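Mevalonate kinase, putative (Leishmania major, PDB 2HFS) probably catalyses the ATP-dependent phosphorylation of (R)-mevalonate to 5-phosphomevalonate, as expected of a GHMP-family mevalonate kinase of the isoprenoid pathway. Local coordinates at residues N206-M211 against I259-R264. Sequence-based numbering, arbitrary orientation.
Sequences NDVHKM and IDVSCR
Val208 turns its CG2 methyl against two residues of the loop, 3.8 Å from Val261 CG1 and 4.2 Å from Ile259 CD1. That methyl reaches them because it stands anti to the carbonyl carbon of Val208, while CG1 is anti to N (chi1 -179°). Compact, beta-branched Val208 and Val261 suit this buried place, where helix and loop meet purely by apolar packing. Ile259, also buried, has branches for both partners, CD1 for Val208 and CG2 for Met211. One helical turn on, the selenomethionine at Met211 stretches out an extended chain, its selenium 3.9 Å from Ile259 CA and 4.2 Å from Ile259 CG2. This side is partly exposed, and a long, unbranched chain can span it; exposed Asp260 marks the solvent side. Asp207 forms a salt bridge with Arg288, which also hydrogen-bonds to Asp260 O, linking helix and loop indirectly. Asp260, with positive phi, is the C-prime residue of the Schellman motif ending helix 242-258, and Cys263 N-caps helix 264-275. This plain helix-to-loop packing sets the loop, part of the GHMP kinase C-terminal family region, against helix 201-214, while Phe219 and Leu222 of helix 216-239 and the His28 side chain from another loop also pack here.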
ATOM      1  N   ASN A 206      17.305   0.277  -8.477  1.00 16.98           N
ATOM      2  CA  ASN A 206      18.582   0.569  -9.142  1.00 17.53           C
ATOM      3  C   ASN A 206      19.249  -0.657  -9.770  1.00 17.82           C
ATOM      4  O   ASN A 206      19.840  -0.561 -10.861  1.00 17.54           O
ATOM      5  CB  ASN A 206      19.501   1.332  -8.202  1.00 19.43           C
ATOM      6  CG  ASN A 206      18.923   2.675  -7.824  1.00 18.97           C
ATOM      7  OD1 ASN A 206      18.338   3.370  -8.666  1.00 22.78           O
ATOM      8  ND2 ASN A 206      19.078   3.056  -6.559  1.00 22.48           N
ATOM      9  N   ASP A 207      19.119  -1.809  -9.120  1.00 17.16           N
ATOM     10  CA  ASP A 207      19.486  -3.086  -9.750  1.00 16.58           C
ATOM     11  C   ASP A 207      18.743  -3.290 -11.077  1.00 16.47           C
ATOM     12  O   ASP A 207      19.331  -3.760 -12.046  1.00 15.67           O
ATOM     13  CB  ASP A 207      19.214  -4.277  -8.824  1.00 19.31           C
ATOM     14  CG  ASP A 207      20.290  -4.463  -7.770  1.00 20.44           C
ATOM     15  OD1 ASP A 207      21.255  -3.675  -7.737  1.00 23.89           O
ATOM     16  OD2 ASP A 207      20.239  -5.363  -6.916  1.00 24.13           O
ATOM     17  N   VAL A 208      17.454  -2.940 -11.116  1.00 15.37           N
ATOM     18  CA  VAL A 208      16.672  -3.055 -12.351  1.00 15.09           C
ATOM     19  C   VAL A 208      17.189  -2.072 -13.412  1.00 14.49           C
ATOM     20  O   VAL A 208      17.301  -2.430 -14.592  1.00 15.33           O
ATOM     21  CB  VAL A 208      15.131  -2.926 -12.102  1.00 15.08           C
ATOM     22  CG1 VAL A 208      14.339  -3.080 -13.406  1.00 15.38           C
ATOM     23  CG2 VAL A 208      14.668  -3.971 -11.101  1.00 16.83           C
ATOM     24  N   HIS A 209      17.531  -0.848 -12.997  1.00 14.12           N
ATOM     25  CA  HIS A 209      18.091   0.143 -13.943  1.00 12.69           C
ATOM     26  C   HIS A 209      19.364  -0.369 -14.588  1.00 11.44           C
ATOM     27  O   HIS A 209      19.565  -0.229 -15.799  1.00 11.04           O
ATOM     28  CB  HIS A 209      18.435   1.447 -13.231  1.00 11.72           C
ATOM     29  CG  HIS A 209      17.280   2.389 -13.064  1.00 15.65           C
ATOM     30  ND1 HIS A 209      16.564   2.896 -14.130  1.00 13.25           N
ATOM     31  CD2 HIS A 209      16.757   2.962 -11.955  1.00 16.07           C
ATOM     32  CE1 HIS A 209      15.627   3.714 -13.679  1.00 14.79           C
ATOM     33  NE2 HIS A 209      15.724   3.774 -12.363  1.00 14.56           N
ATOM     34  N   LYS A 210      20.229  -0.940 -13.756  1.00 10.23           N
ATOM     35  CA  LYS A 210      21.477  -1.524 -14.201  1.00 11.85           C
ATOM     36  C   LYS A 210      21.245  -2.670 -15.203  1.00 14.02           C
ATOM     37  O   LYS A 210      21.912  -2.741 -16.240  1.00 13.60           O
ATOM     38  CB  LYS A 210      22.287  -1.997 -12.990  1.00 11.43           C
HETATM   39  N   MSE A 211      20.291  -3.552 -14.915  1.00 15.37           N
HETATM   40  CA  MSE A 211      20.014  -4.637 -15.853  1.00 18.31           C
HETATM   41  C   MSE A 211      19.567  -4.085 -17.209  1.00 16.20           C
HETATM   42  O   MSE A 211      19.928  -4.615 -18.262  1.00 17.23           O
HETATM   43  CB  MSE A 211      18.956  -5.588 -15.300  1.00 18.19           C
HETATM   44  CG  MSE A 211      18.656  -6.724 -16.267  1.00 21.90           C
HETATM   45 SE   MSE A 211      16.857  -7.347 -15.979  1.00 30.01          SE
HETATM   46  CE  MSE A 211      16.785  -8.790 -17.391  1.00 24.30           C
ATOM     47  N   ILE A 259      13.106 -10.091 -14.194  1.00 13.35           N
ATOM     48  CA  ILE A 259      13.922  -8.912 -13.874  1.00 14.27           C
ATOM     49  C   ILE A 259      14.612  -9.089 -12.524  1.00 14.31           C
ATOM     50  O   ILE A 259      15.122  -8.127 -11.931  1.00 14.40           O
ATOM     51  CB  ILE A 259      13.122  -7.587 -13.937  1.00 13.66           C
ATOM     52  CG1 ILE A 259      11.919  -7.615 -12.984  1.00 13.79           C
ATOM     53  CG2 ILE A 259      12.718  -7.279 -15.373  1.00 14.82           C
ATOM     54  CD1 ILE A 259      11.446  -6.226 -12.582  1.00  5.42           C
ATOM     55  N   ASP A 260      14.603 -10.339 -12.054  1.00 15.10           N
ATOM     56  CA  ASP A 260      15.290 -10.754 -10.842  1.00 14.90           C
ATOM     57  C   ASP A 260      14.838  -9.994  -9.584  1.00 15.20           C
ATOM     58  O   ASP A 260      15.683  -9.545  -8.793  1.00 16.20           O
ATOM     59  CB  ASP A 260      16.805 -10.600 -11.061  1.00 16.92           C
ATOM     60  CG  ASP A 260      17.630 -11.183  -9.940  1.00 16.63           C
ATOM     61  OD1 ASP A 260      17.235 -12.220  -9.377  1.00 16.76           O
ATOM     62  OD2 ASP A 260      18.697 -10.647  -9.558  1.00 20.66           O
ATOM     63  N   VAL A 261      13.527  -9.805  -9.420  1.00 14.61           N
ATOM     64  CA  VAL A 261      13.019  -9.189  -8.180  1.00 15.20           C
ATOM     65  C   VAL A 261      12.193 -10.137  -7.307  1.00 14.12           C
ATOM     66  O   VAL A 261      11.612  -9.710  -6.319  1.00 15.39           O
ATOM     67  CB  VAL A 261      12.261  -7.843  -8.415  1.00 15.26           C
ATOM     68  CG1 VAL A 261      13.159  -6.818  -9.144  1.00 15.98           C
ATOM     69  CG2 VAL A 261      10.945  -8.049  -9.172  1.00 15.60           C
ATOM     70  N   SER A 262      12.150 -11.422  -7.649  1.00 15.74           N
ATOM     71  CA  SER A 262      11.551 -12.406  -6.721  1.00 13.62           C
ATOM     72  C   SER A 262      12.606 -12.964  -5.763  1.00 13.23           C
ATOM     73  O   SER A 262      13.715 -12.436  -5.695  1.00 13.79           O
ATOM     74  CB  SER A 262      10.788 -13.521  -7.456  1.00 15.81           C
ATOM     75  OG  SER A 262      10.089 -14.352  -6.520  1.00 12.24           O
ATOM     76  N   CYS A 263      12.245 -14.006  -5.014  1.00 13.99           N
ATOM     77  CA  CYS A 263      13.144 -14.735  -4.129  1.00 13.77           C
ATOM     78  C   CYS A 263      12.516 -16.091  -3.713  1.00 14.36           C
ATOM     79  O   CYS A 263      11.321 -16.307  -3.904  1.00 13.77           O
ATOM     80  CB  CYS A 263      13.493 -13.875  -2.909  1.00 13.50           C
ATOM     81  SG  CYS A 263      12.141 -13.660  -1.733  1.00 16.21           S
ATOM     82  N   ARG A 264      13.314 -16.985  -3.136  1.00 13.40           N
ATOM     83  CA  ARG A 264      12.854 -18.318  -2.707  1.00 15.83           C
ATOM     84  C   ARG A 264      11.557 -18.273  -1.880  1.00 14.23           C
ATOM     85  O   ARG A 264      10.635 -19.075  -2.095  1.00 14.13           O
ATOM     86  CB  ARG A 264      13.965 -19.012  -1.900  1.00 15.32           C
ATOM     87  CG  ARG A 264      13.595 -20.349  -1.289  1.00 18.89           C
ATOM     88  CD  ARG A 264      14.600 -20.839  -0.214  1.00 22.04           C
ATOM     89  NE  ARG A 264      14.483 -20.080   1.036  1.00 30.02           N
ATOM     90  CZ  ARG A 264      15.425 -19.993   1.980  1.00 33.52           C
ATOM     91  NH1 ARG A 264      16.599 -20.607   1.843  1.00 35.69           N
ATOM     92  NH2 ARG A 264      15.195 -19.268   3.068  1.00 36.33           N
TER